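Local coordinates for methionine-binding lipoprotein MetQ (Bacillus subtilis subsp. subtilis, PDB 4GOT), which probably binds methionine and hands it to the membrane permease of the MetNPQ ABC transporter, and also takes part in methionine sulfoxide transport, at residues Leu102-Thr111 with Glu171-Val179; Gly118-Ala127 with Glu195-Tyr204. All blocks are in the same frame, centred on the assembly; numbering follows the deposited sequence.

Contact 1 of 2, residues Leu102-Thr111 with Glu171-Val179; sequences LPDGATIILT and EGDAVFINV. With MSE (selenomethionine), chain B.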
loop_
_atom_site.group_PDB
_atom_site.type_symbol
_atom_site.label_atom_id
_atom_site.label_comp_id
_atom_site.label_asym_id
_atom_site.label_seq_id
_atom_site.Cartn_x
_atom_site.Cartn_y
_atom_site.Cartn_z
ATOM N N LEU A 102 -1.792 -20.963 15.133
ATOM C CA LEU A 102 -2.998 -20.336 15.672
ATOM C C LEU A 102 -4.008 -21.400 16.094
ATOM O O LEU A 102 -4.155 -22.440 15.423
ATOM C CB LEU A 102 -3.653 -19.367 14.666
ATOM C CG LEU A 102 -2.852 -18.154 14.158
ATOM C CD1 LEU A 102 -3.569 -17.511 12.967
ATOM C CD2 LEU A 102 -2.565 -17.161 15.277
ATOM N N PRO A 103 -4.695 -21.157 17.220
ATOM C CA PRO A 103 -5.649 -22.099 17.777
ATOM C C PRO A 103 -7.052 -21.848 17.264
ATOM O O PRO A 103 -7.334 -20.767 16.741
ATOM C CB PRO A 103 -5.587 -21.772 19.268
ATOM C CG PRO A 103 -5.391 -20.279 19.277
ATOM C CD PRO A 103 -4.488 -19.996 18.113
ATOM N N ASP A 104 -7.949 -22.807 17.455
ATOM C CA ASP A 104 -9.368 -22.566 17.157
ATOM C C ASP A 104 -9.874 -21.335 17.874
ATOM O O ASP A 104 -9.519 -21.117 19.019
ATOM C CB ASP A 104 -10.259 -23.758 17.540
ATOM C CG ASP A 104 -10.527 -24.661 16.363
ATOM O OD1 ASP A 104 -9.560 -24.980 15.635
ATOM O OD2 ASP A 104 -11.703 -25.020 16.146
ATOM N N GLY A 105 -10.704 -20.548 17.194
ATOM C CA GLY A 105 -11.237 -19.318 17.749
ATOM C C GLY A 105 -10.296 -18.132 17.717
ATOM O O GLY A 105 -10.653 -17.052 18.200
ATOM N N ALA A 106 -9.104 -18.308 17.138
ATOM C CA ALA A 106 -8.126 -17.231 17.082
ATOM C C ALA A 106 -8.749 -15.990 16.412
ATOM O O ALA A 106 -9.632 -16.119 15.528
ATOM C CB ALA A 106 -6.845 -17.679 16.372
ATOM N N THR A 107 -8.319 -14.821 16.903
ATOM C CA THR A 107 -8.721 -13.475 16.409
ATOM C C THR A 107 -7.667 -12.904 15.455
ATOM O O THR A 107 -6.464 -12.762 15.820
ATOM C CB THR A 107 -8.836 -12.419 17.522
ATOM O OG1 THR A 107 -9.882 -12.763 18.426
ATOM C CG2 THR A 107 -9.133 -11.021 16.913
ATOM N N ILE A 108 -8.145 -12.553 14.257
ATOM C CA ILE A 108 -7.337 -11.979 13.178
ATOM C C ILE A 108 -7.721 -10.505 13.089
ATOM O O ILE A 108 -8.898 -10.188 12.938
ATOM C CB ILE A 108 -7.560 -12.691 11.822
ATOM C CG1 ILE A 108 -7.285 -14.207 11.918
ATOM C CG2 ILE A 108 -6.664 -12.112 10.742
ATOM C CD1 ILE A 108 -5.883 -14.580 12.336
ATOM N N ILE A 109 -6.730 -9.620 13.246
ATOM C CA ILE A 109 -6.940 -8.175 13.088
ATOM C C ILE A 109 -6.620 -7.785 11.631
ATOM O O ILE A 109 -5.453 -7.625 11.220
ATOM C CB ILE A 109 -6.082 -7.299 14.048
ATOM C CG1 ILE A 109 -6.119 -7.841 15.492
ATOM C CG2 ILE A 109 -6.482 -5.815 13.969
ATOM C CD1 ILE A 109 -7.453 -7.692 16.192
ATOM N N LEU A 110 -7.698 -7.644 10.882
ATOM C CA LEU A 110 -7.723 -7.072 9.546
ATOM C C LEU A 110 -7.618 -5.557 9.641
ATOM O O LEU A 110 -7.940 -4.974 10.680
ATOM C CB LEU A 110 -9.079 -7.384 8.899
ATOM C CG LEU A 110 -9.484 -8.857 8.731
ATOM C CD1 LEU A 110 -10.881 -8.917 8.114
ATOM C CD2 LEU A 110 -8.458 -9.585 7.853
ATOM N N THR A 111 -7.176 -4.918 8.557
ATOM C CA THR A 111 -7.351 -3.467 8.461
ATOM C C THR A 111 -8.774 -3.262 7.931
ATOM O O THR A 111 -9.394 -4.200 7.380
ATOM C CB THR A 111 -6.243 -2.766 7.613
ATOM O OG1 THR A 111 -6.599 -2.741 6.235
ATOM C CG2 THR A 111 -4.848 -3.427 7.791
ATOM N N GLU A 171 -3.760 -7.207 20.812
ATOM C CA GLU A 171 -5.225 -7.170 20.724
ATOM C C GLU A 171 -5.812 -8.351 19.976
ATOM O O GLU A 171 -7.007 -8.618 20.058
ATOM C CB GLU A 171 -5.668 -5.960 19.915
ATOM C CG GLU A 171 -5.888 -4.723 20.701
ATOM C CD GLU A 171 -6.021 -3.523 19.799
ATOM O OE1 GLU A 171 -6.732 -3.538 18.738
ATOM O OE2 GLU A 171 -5.381 -2.551 20.184
ATOM N N GLY A 172 -5.020 -8.989 19.149
ATOM C CA GLY A 172 -5.484 -10.190 18.481
ATOM C C GLY A 172 -4.363 -11.191 18.476
ATOM O O GLY A 172 -3.282 -10.925 18.981
ATOM N N ASP A 173 -4.618 -12.344 17.890
ATOM C CA ASP A 173 -3.583 -13.370 17.742
ATOM C C ASP A 173 -2.572 -13.111 16.592
ATOM O O ASP A 173 -1.408 -13.542 16.658
ATOM C CB ASP A 173 -4.263 -14.755 17.615
ATOM C CG ASP A 173 -5.021 -15.136 18.890
ATOM O OD1 ASP A 173 -4.395 -15.050 19.971
ATOM O OD2 ASP A 173 -6.223 -15.487 18.823
ATOM N N ALA A 174 -3.047 -12.431 15.549
ATOM C CA ALA A 174 -2.288 -12.139 14.340
ATOM C C ALA A 174 -2.875 -10.854 13.752
ATOM O O ALA A 174 -4.085 -10.581 13.890
ATOM C CB ALA A 174 -2.378 -13.303 13.333
ATOM N N VAL A 175 -2.008 -10.046 13.152
ATOM C CA VAL A 175 -2.369 -8.653 12.741
ATOM C C VAL A 175 -1.765 -8.300 11.383
ATOM O O VAL A 175 -0.559 -8.519 11.161
ATOM C CB VAL A 175 -1.890 -7.595 13.787
ATOM C CG1 VAL A 175 -2.320 -6.202 13.328
ATOM C CG2 VAL A 175 -2.413 -7.916 15.187
ATOM N N PHE A 176 -2.610 -7.807 10.455
ATOM C CA PHE A 176 -2.142 -7.303 9.140
ATOM C C PHE A 176 -1.597 -5.889 9.270
ATOM O O PHE A 176 -2.250 -5.038 9.883
ATOM C CB PHE A 176 -3.252 -7.314 8.081
ATOM C CG PHE A 176 -3.600 -8.703 7.583
ATOM C CD1 PHE A 176 -4.560 -9.463 8.243
ATOM C CD2 PHE A 176 -2.996 -9.239 6.464
ATOM C CE1 PHE A 176 -4.891 -10.758 7.810
ATOM C CE2 PHE A 176 -3.327 -10.526 6.015
ATOM C CZ PHE A 176 -4.278 -11.283 6.684
ATOM N N ILE A 177 -0.399 -5.650 8.726
ATOM C CA ILE A 177 0.194 -4.282 8.700
ATOM C C ILE A 177 0.777 -4.045 7.274
ATOM O O ILE A 177 1.597 -4.850 6.758
ATOM C CB ILE A 177 1.304 -4.043 9.774
ATOM C CG1 ILE A 177 0.938 -4.656 11.146
ATOM C CG2 ILE A 177 1.573 -2.547 9.924
ATOM C CD1 ILE A 177 2.033 -4.580 12.208
ATOM N N ASN A 178 0.351 -2.952 6.646
ATOM C CA ASN A 178 0.870 -2.529 5.341
ATOM C C ASN A 178 2.334 -2.144 5.545
ATOM O O ASN A 178 2.643 -1.502 6.547
ATOM C CB ASN A 178 0.123 -1.284 4.833
ATOM C CG ASN A 178 -1.349 -1.546 4.501
ATOM O OD1 ASN A 178 -1.677 -1.969 3.392
ATOM N ND2 ASN A 178 -2.224 -1.311 5.453
ATOM N N VAL A 179 3.209 -2.470 4.593
ATOM C CA VAL A 179 4.645 -2.157 4.739
ATOM C C VAL A 179 4.905 -0.666 5.105
ATOM O O VAL A 179 5.741 -0.379 5.947
ATOM C CB VAL A 179 5.463 -2.539 3.480
ATOM C CG1 VAL A 179 6.921 -2.059 3.634
ATOM C CG2 VAL A 179 5.369 -4.042 3.154
HETATM N N MSE B 300 1.479 1.308 0.588
HETATM C CA MSE B 300 0.308 0.431 0.890
HETATM C C MSE B 300 0.514 -1.046 0.414
HETATM O O MSE B 300 0.885 -1.207 -0.717
HETATM O OXT MSE B 300 0.285 -2.085 1.082
HETATM C CB MSE B 300 -0.927 1.008 0.180
HETATM C CG MSE B 300 -2.245 0.438 0.601
HETATM SE SE MSE B 300 -3.754 1.077 -0.510
HETATM C CE MSE B 300 -3.934 2.988 0.333
#
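Ile-109, Phe-176 and Asp-173 bury the most surface where strand 107-111 pairs with strand 174-177, two parallel neighbours in the five-stranded mixed sheet of one lobe of this periplasmic-binding-protein fold. The strand axes run 12° apart. Ile-109 sits at the middle of the pairing: its N donates to Ala-174 O at 2.9 Å in a practically straight bond, and its O accepts from Phe-176 N. Its side chain lies beside that of Val-175, both pointing the same way, with Ile-109 CG1 3.7 Å from Val-175 CG2. With CG1 beside the backbone N (chi1 -46°), the Ile-109 chain runs back toward the start of the strand, and its CD1 ends 3.9 Å from Gly-172 CA, where a side chain on the glycine would collide with CG1. Phe-176 turns its ring edge to the other strand: Ile-109 O lies in the ring plane near CD1, Ile-108 CG2 also meets the edge, 3.7 Å from Phe-176 CE1, and Leu-110 CD2 comes in obliquely. Phe-89 and Met-120 add to the packing round this ring. Asp-173 grips Thr-107, the residue just after the type II beta turn from Pro-103 to Ala-106, by both backbone polar atoms. Its own N donates to Thr-107 O, and Asp-173 OD2 accepts from Thr-107 N at 2.9 Å, on its anti side and 21° out of the carboxylate plane.

Contact 2 of 2, residues Gly118-Ala127 with Glu195-Tyr204; sequences GRMLAMLENA and EVESTKNNPY. With MSE (selenomethionine), chain B.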
loop_
_atom_site.group_PDB
_atom_site.type_symbol
_atom_site.label_atom_id
_atom_site.label_comp_id
_atom_site.label_asym_id
_atom_site.label_seq_id
_atom_site.Cartn_x
_atom_site.Cartn_y
_atom_site.Cartn_z
ATOM N N GLY A 118 -9.808 -8.552 0.066
ATOM C CA GLY A 118 -9.410 -9.758 -0.674
ATOM C C GLY A 118 -7.907 -10.057 -0.558
ATOM O O GLY A 118 -7.488 -11.221 -0.492
ATOM N N ARG A 119 -7.089 -9.006 -0.494
ATOM C CA ARG A 119 -5.617 -9.154 -0.364
ATOM C C ARG A 119 -5.250 -9.890 0.952
ATOM O O ARG A 119 -4.460 -10.801 0.969
ATOM C CB ARG A 119 -4.958 -7.773 -0.393
ATOM C CG ARG A 119 -3.449 -7.785 -0.493
ATOM C CD ARG A 119 -2.866 -6.378 -0.464
ATOM N NE ARG A 119 -1.440 -6.453 -0.745
ATOM C CZ ARG A 119 -0.594 -5.427 -0.672
ATOM N NH1 ARG A 119 -0.992 -4.200 -0.327
ATOM N NH2 ARG A 119 0.689 -5.649 -0.949
HETATM N N MSE A 120 -5.823 -9.428 2.058
HETATM C CA MSE A 120 -5.713 -10.080 3.375
HETATM C C MSE A 120 -6.229 -11.512 3.421
HETATM O O MSE A 120 -5.512 -12.438 3.836
HETATM C CB MSE A 120 -6.462 -9.221 4.415
HETATM C CG MSE A 120 -5.837 -7.872 4.554
HETATM SE SE MSE A 120 -6.851 -6.703 5.695
HETATM C CE MSE A 120 -7.779 -5.423 4.550
ATOM N N LEU A 121 -7.453 -11.731 2.952
ATOM C CA LEU A 121 -8.024 -13.065 2.986
ATOM C C LEU A 121 -7.249 -14.072 2.114
ATOM O O LEU A 121 -7.217 -15.269 2.434
ATOM C CB LEU A 121 -9.525 -13.034 2.597
ATOM C CG LEU A 121 -10.393 -12.194 3.544
ATOM C CD1 LEU A 121 -11.832 -12.273 3.067
ATOM C CD2 LEU A 121 -10.246 -12.576 5.026
ATOM N N ALA A 122 -6.616 -13.578 1.047
ATOM C CA ALA A 122 -5.907 -14.438 0.087
ATOM C C ALA A 122 -4.666 -15.009 0.766
ATOM O O ALA A 122 -4.286 -16.143 0.493
ATOM C CB ALA A 122 -5.524 -13.677 -1.181
HETATM N N MSE A 123 -4.052 -14.223 1.647
HETATM C CA MSE A 123 -2.923 -14.708 2.453
HETATM C C MSE A 123 -3.321 -15.819 3.409
HETATM O O MSE A 123 -2.563 -16.750 3.603
HETATM C CB MSE A 123 -2.294 -13.575 3.267
HETATM C CG MSE A 123 -1.498 -12.642 2.393
HETATM SE SE MSE A 123 -0.586 -11.296 3.406
HETATM C CE MSE A 123 0.914 -12.404 4.039
ATOM N N LEU A 124 -4.496 -15.693 4.022
ATOM C CA LEU A 124 -5.009 -16.728 4.889
ATOM C C LEU A 124 -5.390 -17.967 4.067
ATOM O O LEU A 124 -5.213 -19.063 4.539
ATOM C CB LEU A 124 -6.191 -16.274 5.706
ATOM C CG LEU A 124 -6.005 -15.006 6.578
ATOM C CD1 LEU A 124 -7.242 -14.757 7.442
ATOM C CD2 LEU A 124 -4.755 -15.143 7.442
ATOM N N GLU A 125 -5.905 -17.794 2.853
ATOM C CA GLU A 125 -6.307 -18.953 2.052
ATOM C C GLU A 125 -5.053 -19.707 1.576
ATOM O O GLU A 125 -5.010 -20.940 1.593
ATOM C CB GLU A 125 -7.207 -18.533 0.877
ATOM C CG GLU A 125 -7.642 -19.713 -0.004
ATOM C CD GLU A 125 -8.594 -19.318 -1.134
ATOM O OE1 GLU A 125 -8.322 -18.298 -1.832
ATOM O OE2 GLU A 125 -9.606 -20.036 -1.319
ATOM N N ASN A 126 -4.046 -18.950 1.149
ATOM C CA ASN A 126 -2.748 -19.494 0.762
ATOM C C ASN A 126 -2.051 -20.236 1.925
ATOM O O ASN A 126 -1.374 -21.241 1.684
ATOM C CB ASN A 126 -1.835 -18.368 0.235
ATOM C CG ASN A 126 -0.409 -18.853 -0.026
ATOM O OD1 ASN A 126 -0.140 -19.465 -1.056
ATOM N ND2 ASN A 126 0.501 -18.616 0.924
ATOM N N ALA A 127 -2.212 -19.733 3.164
ATOM C CA ALA A 127 -1.727 -20.430 4.404
ATOM C C ALA A 127 -2.519 -21.700 4.775
ATOM O O ALA A 127 -2.094 -22.455 5.649
ATOM C CB ALA A 127 -1.683 -19.472 5.612
ATOM N N GLU A 195 4.390 -13.963 8.288
ATOM C CA GLU A 195 3.985 -14.338 6.927
ATOM C C GLU A 195 4.062 -13.081 6.064
ATOM O O GLU A 195 3.637 -12.011 6.508
ATOM C CB GLU A 195 2.559 -14.889 6.933
ATOM C CG GLU A 195 2.000 -15.396 5.591
ATOM C CD GLU A 195 2.302 -16.850 5.317
ATOM O OE1 GLU A 195 3.002 -17.499 6.138
ATOM O OE2 GLU A 195 1.816 -17.332 4.271
ATOM N N VAL A 196 4.664 -13.217 4.876
ATOM C CA VAL A 196 4.805 -12.160 3.844
ATOM C C VAL A 196 4.116 -12.633 2.547
ATOM O O VAL A 196 4.310 -13.776 2.122
ATOM C CB VAL A 196 6.308 -11.802 3.557
ATOM C CG1 VAL A 196 6.417 -10.584 2.639
ATOM C CG2 VAL A 196 7.088 -11.566 4.848
ATOM N N GLU A 197 3.290 -11.766 1.967
ATOM C CA GLU A 197 2.667 -11.929 0.640
ATOM C C GLU A 197 3.628 -12.320 -0.473
ATOM O O GLU A 197 4.701 -11.727 -0.623
ATOM C CB GLU A 197 2.059 -10.589 0.230
ATOM C CG GLU A 197 0.997 -10.661 -0.849
ATOM C CD GLU A 197 0.431 -9.295 -1.232
ATOM O OE1 GLU A 197 1.128 -8.263 -1.025
ATOM O OE2 GLU A 197 -0.722 -9.241 -1.759
ATOM N N SER A 198 3.218 -13.299 -1.284
ATOM C CA SER A 198 3.932 -13.601 -2.501
ATOM C C SER A 198 4.043 -12.384 -3.449
ATOM O O SER A 198 3.083 -11.627 -3.628
ATOM C CB SER A 198 3.231 -14.760 -3.210
ATOM O OG SER A 198 3.918 -15.090 -4.396
ATOM N N THR A 199 5.232 -12.188 -4.029
ATOM C CA THR A 199 5.448 -11.203 -5.102
ATOM C C THR A 199 4.891 -11.666 -6.482
ATOM O O THR A 199 4.785 -10.841 -7.379
ATOM C CB THR A 199 6.941 -10.795 -5.251
ATOM O OG1 THR A 199 7.721 -11.897 -5.741
ATOM C CG2 THR A 199 7.532 -10.339 -3.921
ATOM N N LYS A 200 4.527 -12.951 -6.626
ATOM C CA LYS A 200 3.980 -13.490 -7.871
ATOM C C LYS A 200 2.508 -13.125 -8.034
ATOM O O LYS A 200 1.769 -13.137 -7.068
ATOM C CB LYS A 200 4.090 -15.042 -7.938
ATOM C CG LYS A 200 5.498 -15.632 -7.827
ATOM C CD LYS A 200 5.544 -17.167 -8.034
ATOM C CE LYS A 200 4.797 -17.608 -9.293
ATOM N NZ LYS A 200 5.115 -18.982 -9.794
ATOM N N ASN A 201 2.084 -12.847 -9.271
ATOM C CA ASN A 201 0.675 -12.654 -9.612
ATOM C C ASN A 201 0.049 -11.566 -8.717
ATOM O O ASN A 201 -1.080 -11.689 -8.285
ATOM C CB ASN A 201 -0.088 -13.997 -9.497
ATOM C CG ASN A 201 -1.388 -14.034 -10.321
ATOM O OD1 ASN A 201 -1.836 -13.012 -10.849
ATOM N ND2 ASN A 201 -1.992 -15.222 -10.435
ATOM N N ASN A 202 0.813 -10.525 -8.425
ATOM C CA ASN A 202 0.441 -9.530 -7.392
ATOM C C ASN A 202 0.005 -8.202 -8.031
ATOM O O ASN A 202 0.849 -7.457 -8.481
ATOM C CB ASN A 202 1.648 -9.303 -6.453
ATOM C CG ASN A 202 1.320 -8.435 -5.227
ATOM O OD1 ASN A 202 0.511 -7.489 -5.281
ATOM N ND2 ASN A 202 1.983 -8.745 -4.106
ATOM N N PRO A 203 -1.303 -7.866 -8.017
ATOM C CA PRO A 203 -1.780 -6.588 -8.593
ATOM C C PRO A 203 -1.683 -5.321 -7.693
ATOM O O PRO A 203 -2.305 -4.305 -7.998
ATOM C CB PRO A 203 -3.259 -6.895 -8.835
ATOM C CG PRO A 203 -3.612 -7.669 -7.615
ATOM C CD PRO A 203 -2.415 -8.584 -7.367
ATOM N N TYR A 204 -0.897 -5.356 -6.611
ATOM C CA TYR A 204 -0.936 -4.277 -5.626
ATOM C C TYR A 204 0.261 -3.314 -5.664
ATOM O O TYR A 204 0.557 -2.611 -4.662
ATOM C CB TYR A 204 -1.220 -4.835 -4.181
ATOM C CG TYR A 204 -2.546 -5.621 -4.073
ATOM C CD1 TYR A 204 -3.773 -4.963 -3.985
ATOM C CD2 TYR A 204 -2.563 -7.028 -4.092
ATOM C CE1 TYR A 204 -4.975 -5.659 -3.918
ATOM C CE2 TYR A 204 -3.756 -7.736 -4.023
ATOM C CZ TYR A 204 -4.964 -7.054 -3.947
ATOM O OH TYR A 204 -6.151 -7.754 -3.852
HETATM N N MSE B 300 1.479 1.308 0.588
HETATM C CA MSE B 300 0.308 0.431 0.890
HETATM C C MSE B 300 0.514 -1.046 0.414
HETATM O O MSE B 300 0.885 -1.207 -0.717
HETATM O OXT MSE B 300 0.285 -2.085 1.082
HETATM C CB MSE B 300 -0.927 1.008 0.180
HETATM C CG MSE B 300 -2.245 0.438 0.601
HETATM SE SE MSE B 300 -3.754 1.077 -0.510
HETATM C CE MSE B 300 -3.934 2.988 0.333
HETATM O O HOH W 1 2.035 -3.117 -2.491
HETATM O O HOH W 2 -8.033 -6.869 -2.346
HETATM O O HOH W 3 -2.690 -11.293 -0.901
#
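The carboxylate end of the ligand pocket is built here, where helix 117-126 packs against strand 195-196 and the loop that follows. Arg-119 is fully extended, with CG anti to the backbone N (chi1 -171°), and passes across the face of Tyr-204: its CD stands 3.6 Å from the ring centroid in a CH-pi contact, and the guanidinium, 13° from parallel to the ring, lies over Tyr-204 CB. Glu-197 meets the guanidinium edge side-on in a salt bridge. Arg-119 NE reaches Glu-197 OE2 at 3.1 Å, and its NH2 reaches the syn lone pair of Glu-197 OE1 at 2.7 Å, which fixes the rotation of the group. Arg-119 NH1 is thereby presented to the ligand carboxylate, 2.8 Å from OXT of the bound selenomethionine, and it also pairs with Glu-116. A leucine in place of Arg-119 would probably leave the ligand carboxylate without this charged donor and the Glu-197 carboxylate without its cationic partner. One helical turn on, Met-123, itself modelled as selenomethionine, bends at chi3 (78°) to lay its CE 3.5 Å from Glu-195 CG and against the backbone at Glu-197. Glu-197 and Tyr-204 thus hold in place an arginine that binds the ligand carboxylate, a familiar feature of amino-acid-binding proteins with the periplasmic-binding-protein fold.

How the contacts relate
The two contacts lie in one lobe, their centres about 15 Å apart, and their segments alternate along the chain: 102-111, 118-127, 171-179, 195-204. Strand 107-111 leads almost directly into helix 117-126, which packs over the sheet face carrying Leu-110 and Phe-176. Met-120, modelled as selenomethionine, joins the two contacts, its O 3.3 Å from Phe-176 CZ and its SE 3.9 Å from Leu-110 CD2, while Met-123 adds SE against Phe-176 CE2. Strand 195-196 is an outer strand of the same five-stranded sheet, separated from 174-177 by strand 90-92. Both contacts reach the bound selenomethionine, contact 1 through Asn-178 and contact 2 through Arg-119, so the loop leaving strand 174-177 and the helix covering the sheet both contribute to the binding cleft.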